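PDB 6HLX: AgaA from Rhizobium radiobacter, which binds the opine agropinic acid as a periplasmic solute-binding protein and probably hands it to an ABC transporter for import into the bacterium. Local coordinates for residues 21-26 with 472-477; 27-32 with 133-138. All blocks are in the same frame, centred on the assembly; numbering follows the deposited sequence.

Both contacts are built on helix 23-32: contact 1 uses its first turn and the loop before it, contact 2 its second half, and their centres lie about 9 Å apart. Contact 1 brings residues near the two ends of the chain together, 21-26 with 472-477, while both segments of contact 2, 27-32 and 133-138, fall within the span it encloses. The two meet through Arg26, whose NH2 forms a salt bridge with Glu135 OE1 at 2.8 Å, and through Gln475, whose CA lies 3.6 Å from Leu30 CD1. Contact 1 supplies Gly22, Thr23 and Phe474 to the agropinic acid pocket, while a buried row of alternating charges, Lys29, Glu135 and Arg26, ties the helix flank to 133-138.

Contact 1 (21-26 with 472-477); sequences PGTSGR and LTFQSG. With G9Z (agropinic acid), chain E.
Thr23 and Phe474 meet by a hydroxyl laid on a ring. Thr23 OG1 stands over one face of the Phe474 ring, displaced toward the rim, with CG as its nearest atom at 3.4 Å. With chi1 at -53°, this oxygen sits beside the backbone N, while CG2, anti to that N, lies 4.0 Å from Phe474 O and close to CD1 of the ring. The hydroxyl also hydrogen-bonds Tyr216 OH, itself a partner of agropinic acid. Arg26 adds looser packing: its CB approaches Phe474 O and its NH1 lies 4.4 Å from Phe474 CB, with Glu135 and Glu382 as salt-bridge partners of the guanidinium.

Within these two segments the hydrogen bond to the ligand comes from the backbone; Arg363 and Arg452 are among its other partners. Thr23 N donates to OAM of agropinic acid at 2.9 Å, nearly straight (N-H...O angle 161°), where the helix dipole would favour an acceptor oxygen. Gly22, the N-cap residue, brings its CA to 3.2 Å from the same OAM, a place with no room for a side chain. Phe474 CZ reaches the ligand's O at 3.4 Å, making the ring part of the pocket wall.

Helix 23-32 thus points its N-terminus at the ligand, flanked by the 3-10 segment 472-477, whose Leu472 and Gln475 side chains rest on Tyr39 of strand 37-39.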
ATOM      1  N   PRO A  21      -7.948  -1.461  -2.567  1.00 19.24           N
ATOM      2  CA  PRO A  21      -8.075  -2.684  -3.388  1.00 19.69           C
ATOM      3  C   PRO A  21      -6.739  -3.197  -3.920  1.00 21.33           C
ATOM      4  O   PRO A  21      -6.672  -4.295  -4.476  1.00 21.04           O
ATOM      5  CB  PRO A  21      -8.937  -2.209  -4.573  1.00 21.35           C
ATOM      6  CG  PRO A  21      -8.477  -0.774  -4.788  1.00 23.77           C
ATOM      7  CD  PRO A  21      -8.166  -0.233  -3.377  1.00 19.73           C
ATOM      8  N   GLY A  22      -5.717  -2.365  -3.834  1.00 19.02           N
ATOM      9  CA  GLY A  22      -4.412  -2.651  -4.414  1.00 18.83           C
ATOM     10  C   GLY A  22      -3.910  -1.450  -5.205  1.00 20.24           C
ATOM     11  O   GLY A  22      -4.592  -0.421  -5.301  1.00 19.74           O
ATOM     12  N   THR A  23      -2.709  -1.569  -5.764  1.00 16.88           N
ATOM     13  CA  THR A  23      -2.036  -0.460  -6.472  1.00 17.13           C
ATOM     14  C   THR A  23      -2.823   0.032  -7.687  1.00 21.09           C
ATOM     15  O   THR A  23      -2.814   1.240  -7.965  1.00 18.70           O
ATOM     16  CB  THR A  23      -0.604  -0.877  -6.813  1.00 19.03           C
ATOM     17  OG1 THR A  23      -0.001  -1.327  -5.599  1.00 19.91           O
ATOM     18  CG2 THR A  23       0.228   0.257  -7.412  1.00 20.08           C
ATOM     19  N   SER A  24      -3.521  -0.885  -8.398  1.00 18.04           N
ATOM     20  CA  SER A  24      -4.260  -0.448  -9.605  1.00 18.24           C
ATOM     21  C   SER A  24      -5.350   0.579  -9.261  1.00 21.45           C
ATOM     22  O   SER A  24      -5.374   1.669  -9.845  1.00 20.59           O
ATOM     23  CB  SER A  24      -4.842  -1.646 -10.355  1.00 20.55           C
ATOM     24  OG  SER A  24      -3.789  -2.492 -10.791  1.00 22.41           O
ATOM     25  N   GLY A  25      -6.210   0.236  -8.290  1.00 20.24           N
ATOM     26  CA  GLY A  25      -7.271   1.128  -7.835  1.00 19.54           C
ATOM     27  C   GLY A  25      -6.696   2.417  -7.265  1.00 20.45           C
ATOM     28  O   GLY A  25      -7.186   3.504  -7.569  1.00 20.11           O
ATOM     29  N   ARG A  26      -5.610   2.318  -6.466  1.00 17.93           N
ATOM     30  CA  ARG A  26      -4.970   3.509  -5.892  1.00 17.30           C
ATOM     31  C   ARG A  26      -4.474   4.468  -6.977  1.00 20.41           C
ATOM     32  O   ARG A  26      -4.643   5.676  -6.840  1.00 20.57           O
ATOM     33  CB  ARG A  26      -3.792   3.113  -5.005  1.00 18.61           C
ATOM     34  CG  ARG A  26      -4.281   2.540  -3.692  1.00 21.46           C
ATOM     35  CD  ARG A  26      -3.121   2.045  -2.876  1.00 23.11           C
ATOM     36  NE  ARG A  26      -3.364   2.355  -1.470  1.00 25.13           N
ATOM     37  CZ  ARG A  26      -2.514   2.090  -0.486  1.00 30.54           C
ATOM     38  NH1 ARG A  26      -1.385   1.429  -0.733  1.00 21.40           N
ATOM     39  NH2 ARG A  26      -2.785   2.477   0.754  1.00 20.78           N
ATOM     40  N   LEU A 472       6.875   4.961  -0.839  1.00 18.41           N
ATOM     41  CA  LEU A 472       5.835   5.732  -1.542  1.00 18.84           C
ATOM     42  C   LEU A 472       5.581   5.245  -2.959  1.00 20.69           C
ATOM     43  O   LEU A 472       4.740   5.831  -3.662  1.00 19.94           O
ATOM     44  CB  LEU A 472       6.193   7.231  -1.571  1.00 19.04           C
ATOM     45  CG  LEU A 472       6.220   7.901  -0.214  1.00 23.28           C
ATOM     46  CD1 LEU A 472       6.700   9.294  -0.337  1.00 22.50           C
ATOM     47  CD2 LEU A 472       4.840   7.876   0.426  1.00 23.67           C
ATOM     48  N   THR A 473       6.276   4.171  -3.403  1.00 17.26           N
ATOM     49  CA  THR A 473       6.122   3.735  -4.806  1.00 17.47           C
ATOM     50  C   THR A 473       4.667   3.444  -5.213  1.00 19.49           C
ATOM     51  O   THR A 473       4.284   3.794  -6.338  1.00 19.31           O
ATOM     52  CB  THR A 473       7.058   2.568  -5.162  1.00 20.25           C
ATOM     53  OG1 THR A 473       6.912   2.246  -6.560  1.00 19.31           O
ATOM     54  CG2 THR A 473       6.809   1.316  -4.305  1.00 18.69           C
ATOM     55  N   PHE A 474       3.848   2.857  -4.328  1.00 17.75           N
ATOM     56  CA  PHE A 474       2.452   2.552  -4.696  1.00 16.77           C
ATOM     57  C   PHE A 474       1.562   3.808  -4.858  1.00 21.45           C
ATOM     58  O   PHE A 474       0.422   3.690  -5.324  1.00 20.45           O
ATOM     59  CB  PHE A 474       1.811   1.555  -3.727  1.00 18.64           C
ATOM     60  CG  PHE A 474       2.395   0.156  -3.693  1.00 19.08           C
ATOM     61  CD1 PHE A 474       3.227  -0.303  -4.718  1.00 20.64           C
ATOM     62  CD2 PHE A 474       2.066  -0.726  -2.666  1.00 20.89           C
ATOM     63  CE1 PHE A 474       3.727  -1.614  -4.704  1.00 21.78           C
ATOM     64  CE2 PHE A 474       2.594  -2.030  -2.639  1.00 21.96           C
ATOM     65  CZ  PHE A 474       3.418  -2.463  -3.655  1.00 20.20           C
ATOM     66  N   GLN A 475       2.078   4.987  -4.428  1.00 18.38           N
ATOM     67  CA  GLN A 475       1.360   6.266  -4.561  1.00 18.11           C
ATOM     68  C   GLN A 475       1.854   7.059  -5.766  1.00 21.34           C
ATOM     69  O   GLN A 475       1.466   8.223  -5.929  1.00 20.97           O
ATOM     70  CB  GLN A 475       1.505   7.114  -3.289  1.00 19.51           C
ATOM     71  CG  GLN A 475       0.874   6.430  -2.072  1.00 21.89           C
ATOM     72  CD  GLN A 475       0.768   7.381  -0.914  1.00 26.07           C
ATOM     73  OE1 GLN A 475       0.867   8.588  -1.088  1.00 26.87           O
ATOM     74  NE2 GLN A 475       0.566   6.845   0.283  1.00 24.33           N
ATOM     75  N   SER A 476       2.705   6.457  -6.612  1.00 19.28           N
ATOM     76  CA  SER A 476       3.292   7.146  -7.778  1.00 18.05           C
ATOM     77  C   SER A 476       2.265   7.756  -8.730  1.00 21.37           C
ATOM     78  O   SER A 476       2.588   8.733  -9.431  1.00 20.81           O
ATOM     79  CB  SER A 476       4.236   6.228  -8.549  1.00 19.27           C
ATOM     80  OG  SER A 476       5.335   5.826  -7.746  1.00 20.97           O
ATOM     81  N   GLY A 477       1.033   7.210  -8.725  1.00 17.96           N
ATOM     82  CA  GLY A 477      -0.051   7.769  -9.542  1.00 18.62           C
ATOM     83  C   GLY A 477      -0.328   9.239  -9.241  1.00 21.95           C
ATOM     84  O   GLY A 477      -0.827   9.968 -10.110  1.00 21.06           O
TER
HETATM   85  OAM G9Z E 604      -1.923  -4.383  -5.475  1.00 19.83           O
HETATM   86  CAB G9Z E 604      -1.081  -5.291  -5.535  1.00 20.73           C
HETATM   87  CAC G9Z E 604      -0.990  -6.175  -6.629  1.00 21.35           C
HETATM   88  CB  G9Z E 604       0.199  -7.133  -6.310  1.00 20.86           C
HETATM   89  CA  G9Z E 604       0.604  -6.801  -4.884  1.00 19.50           C
HETATM   90  C   G9Z E 604       2.011  -6.559  -4.790  1.00 21.29           C
HETATM   91  O   G9Z E 604       2.448  -5.404  -5.052  1.00 20.70           O
HETATM   92  N   G9Z E 604      -0.252  -5.622  -4.528  1.00 18.24           N
HETATM   93  CAG G9Z E 604      -0.117  -4.832  -3.244  1.00 18.29           C
HETATM   94  CAH G9Z E 604      -0.823  -5.557  -2.097  1.00 20.27           C
HETATM   95  OAP G9Z E 604      -0.135  -6.793  -1.905  1.00 20.84           O
HETATM   96  CAI G9Z E 604      -0.815  -4.751  -0.794  1.00 20.24           C
HETATM   97  OAQ G9Z E 604      -1.118  -3.365  -1.095  1.00 19.16           O
HETATM   98  CAJ G9Z E 604      -1.910  -5.257   0.205  1.00 19.85           C
HETATM   99  OAR G9Z E 604      -1.865  -4.466   1.407  1.00 20.34           O
HETATM  100  CAK G9Z E 604      -1.881  -6.765   0.553  1.00 19.14           C
HETATM  101  OAT G9Z E 604      -3.097  -7.123   1.238  1.00 20.09           O
HETATM  102  CAL G9Z E 604      -0.635  -7.166   1.358  1.00 19.08           C
HETATM  103  OAS G9Z E 604      -0.601  -8.599   1.532  1.00 20.39           O
HETATM  104  OXT G9Z E 604       2.757  -7.527  -4.480  1.00 20.87           O

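Contact 2 (27-32 with 133-138); sequences TVKLAI and LPESVI
Residues 27-32 of helix 23-32 and segment 133-138 approach most closely where Leu30 faces Pro134, their CA atoms 6.5 Å apart. No backbone hydrogen bond joins them. Within 133-138, Ser136 N bonds Leu133 O at 2.9 Å, a turn that brackets Pro134 and Glu135.

Lys29 and Glu135 form the polar half of the contact, a buried salt bridge with Lys29 NZ 2.8 Å from Glu135 OE2. The lysine crosses the glutamate at about a right angle and meets OE2 on its anti side, 24° out of the carboxylate plane. Glu135 starts away from the helix, but a bend at chi2 (63°) folds its carboxylate back toward Lys29. Thr17 O and Val19 O also accept from NZ, and OE1 has a second cationic partner in Arg26; two such partners should favour a charged carboxylate. Beside this pair Leu30 packs its branched end on the proline ring: CD2 lies 3.8 Å from Pro134 CB, and CD1 4.0 Å from Pro134 CG.

Farther round, Thr27, Val28 and Ala31 lean on Tyr193, while Ile138 packs on helix 79-90. Helix 23-32 lies between the seven-stranded mixed sheet containing strands 3-8 and 190-195 and the connection from helix 127-131 to helix 141-146.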
ATOM      1  N   THR A  27      -3.844   3.926  -8.055  1.00 18.43           N
ATOM      2  CA  THR A  27      -3.291   4.761  -9.137  1.00 18.30           C
ATOM      3  C   THR A  27      -4.401   5.619  -9.781  1.00 19.70           C
ATOM      4  O   THR A  27      -4.189   6.800 -10.008  1.00 20.29           O
ATOM      5  CB  THR A  27      -2.573   3.868 -10.184  1.00 21.75           C
ATOM      6  OG1 THR A  27      -1.539   3.139  -9.503  1.00 19.62           O
ATOM      7  CG2 THR A  27      -1.990   4.681 -11.365  1.00 19.47           C
ATOM      8  N   VAL A  28      -5.602   5.027 -10.009  1.00 17.82           N
ATOM      9  CA  VAL A  28      -6.724   5.769 -10.580  1.00 18.64           C
ATOM     10  C   VAL A  28      -7.249   6.783  -9.538  1.00 21.05           C
ATOM     11  O   VAL A  28      -7.467   7.951  -9.861  1.00 19.89           O
ATOM     12  CB  VAL A  28      -7.842   4.843 -11.125  1.00 20.78           C
ATOM     13  CG1 VAL A  28      -9.000   5.667 -11.698  1.00 20.45           C
ATOM     14  CG2 VAL A  28      -7.288   3.879 -12.190  1.00 19.83           C
ATOM     15  N   LYS A  29      -7.407   6.344  -8.287  1.00 18.05           N
ATOM     16  CA  LYS A  29      -7.901   7.257  -7.228  1.00 17.20           C
ATOM     17  C   LYS A  29      -7.007   8.489  -7.076  1.00 19.92           C
ATOM     18  O   LYS A  29      -7.516   9.582  -6.850  1.00 20.40           O
ATOM     19  CB  LYS A  29      -7.958   6.554  -5.863  1.00 18.61           C
ATOM     20  CG  LYS A  29      -9.164   5.630  -5.751  1.00 19.11           C
ATOM     21  CD  LYS A  29      -9.484   5.201  -4.305  1.00 20.51           C
ATOM     22  CE  LYS A  29      -8.325   4.448  -3.645  1.00 21.62           C
ATOM     23  NZ  LYS A  29      -8.755   3.776  -2.378  1.00 21.18           N
ATOM     24  N   LEU A  30      -5.684   8.317  -7.222  1.00 16.96           N
ATOM     25  CA  LEU A  30      -4.739   9.426  -7.030  1.00 17.18           C
ATOM     26  C   LEU A  30      -4.715  10.429  -8.202  1.00 21.17           C
ATOM     27  O   LEU A  30      -4.149  11.515  -8.075  1.00 21.84           O
ATOM     28  CB  LEU A  30      -3.345   8.902  -6.669  1.00 17.54           C
ATOM     29  CG  LEU A  30      -3.303   8.182  -5.317  1.00 21.06           C
ATOM     30  CD1 LEU A  30      -2.018   7.412  -5.164  1.00 21.90           C
ATOM     31  CD2 LEU A  30      -3.552   9.152  -4.128  1.00 21.62           C
ATOM     32  N   ALA A  31      -5.406  10.104  -9.290  1.00 18.85           N
ATOM     33  CA  ALA A  31      -5.577  11.047 -10.394  1.00 18.27           C
ATOM     34  C   ALA A  31      -6.820  11.912 -10.124  1.00 20.88           C
ATOM     35  O   ALA A  31      -6.855  13.069 -10.522  1.00 21.20           O
ATOM     36  CB  ALA A  31      -5.783  10.271 -11.699  1.00 18.81           C
ATOM     37  N   ILE A  32      -7.860  11.325  -9.526  1.00 17.84           N
ATOM     38  CA  ILE A  32      -9.178  11.962  -9.358  1.00 18.20           C
ATOM     39  C   ILE A  32      -9.389  12.599  -7.991  1.00 20.96           C
ATOM     40  O   ILE A  32     -10.300  13.414  -7.856  1.00 20.70           O
ATOM     41  CB  ILE A  32     -10.237  10.838  -9.587  1.00 24.09           C
ATOM     42  CG1 ILE A  32     -10.223  10.359 -11.063  1.00 25.59           C
ATOM     43  CG2 ILE A  32     -11.674  11.214  -9.125  1.00 29.50           C
ATOM     44  CD1 ILE A  32     -10.915   8.885 -11.166  1.00 37.21           C
ATOM     45  N   LEU A 133      -3.053   9.115   3.231  1.00 18.90           N
ATOM     46  CA  LEU A 133      -3.327   7.847   2.528  1.00 18.62           C
ATOM     47  C   LEU A 133      -4.213   8.088   1.309  1.00 21.05           C
ATOM     48  O   LEU A 133      -5.148   8.886   1.400  1.00 20.11           O
ATOM     49  CB  LEU A 133      -4.073   6.847   3.442  1.00 19.04           C
ATOM     50  CG  LEU A 133      -3.263   6.177   4.544  1.00 23.22           C
ATOM     51  CD1 LEU A 133      -4.203   5.594   5.564  1.00 24.84           C
ATOM     52  CD2 LEU A 133      -2.348   5.060   3.981  1.00 23.57           C
ATOM     53  N   PRO A 134      -4.081   7.281   0.229  1.00 18.71           N
ATOM     54  CA  PRO A 134      -5.028   7.417  -0.904  1.00 18.15           C
ATOM     55  C   PRO A 134      -6.469   7.139  -0.418  1.00 20.59           C
ATOM     56  O   PRO A 134      -7.440   7.603  -1.026  1.00 21.15           O
ATOM     57  CB  PRO A 134      -4.573   6.299  -1.858  1.00 20.04           C
ATOM     58  CG  PRO A 134      -3.040   6.159  -1.552  1.00 22.50           C
ATOM     59  CD  PRO A 134      -3.029   6.267  -0.041  1.00 19.70           C
ATOM     60  N   GLU A 135      -6.602   6.378   0.702  1.00 18.20           N
ATOM     61  CA  GLU A 135      -7.927   6.028   1.243  1.00 17.98           C
ATOM     62  C   GLU A 135      -8.509   7.125   2.159  1.00 19.35           C
ATOM     63  O   GLU A 135      -9.660   6.992   2.610  1.00 19.02           O
ATOM     64  CB  GLU A 135      -7.877   4.643   1.964  1.00 19.35           C
ATOM     65  CG  GLU A 135      -7.652   3.466   1.003  1.00 19.17           C
ATOM     66  CD  GLU A 135      -6.336   3.464   0.232  1.00 26.51           C
ATOM     67  OE1 GLU A 135      -5.279   3.743   0.845  1.00 22.41           O
ATOM     68  OE2 GLU A 135      -6.361   3.203  -0.995  1.00 23.11           O
ATOM     69  N   SER A 136      -7.718   8.180   2.461  1.00 17.80           N
ATOM     70  CA  SER A 136      -8.144   9.293   3.343  1.00 17.69           C
ATOM     71  C   SER A 136      -8.571  10.550   2.528  1.00 20.19           C
ATOM     72  O   SER A 136      -8.761  11.638   3.081  1.00 19.36           O
ATOM     73  CB  SER A 136      -7.029   9.658   4.334  1.00 18.80           C
ATOM     74  OG  SER A 136      -6.745   8.541   5.165  1.00 20.91           O
ATOM     75  N   VAL A 137      -8.780  10.379   1.214  1.00 18.49           N
ATOM     76  CA  VAL A 137      -9.175  11.489   0.334  1.00 17.32           C
ATOM     77  C   VAL A 137     -10.568  11.971   0.697  1.00 22.11           C
ATOM     78  O   VAL A 137     -11.341  11.215   1.294  1.00 21.04           O
ATOM     79  CB  VAL A 137      -9.049  11.115  -1.165  1.00 19.52           C
ATOM     80  CG1 VAL A 137      -7.577  10.864  -1.523  1.00 19.07           C
ATOM     81  CG2 VAL A 137      -9.905   9.899  -1.498  1.00 19.63           C
ATOM     82  N   ILE A 138     -10.882  13.221   0.329  1.00 19.73           N
ATOM     83  CA  ILE A 138     -12.154  13.864   0.677  1.00 19.06           C
ATOM     84  C   ILE A 138     -13.133  13.851  -0.473  1.00 21.62           C
ATOM     85  O   ILE A 138     -12.782  14.238  -1.587  1.00 20.01           O
ATOM     86  CB  ILE A 138     -11.923  15.337   1.175  1.00 21.94           C
ATOM     87  CG1 ILE A 138     -10.831  15.450   2.290  1.00 20.74           C
ATOM     88  CG2 ILE A 138     -13.247  16.011   1.623  1.00 22.35           C
ATOM     89  CD1 ILE A 138     -11.078  14.513   3.517  1.00 21.76           C
TER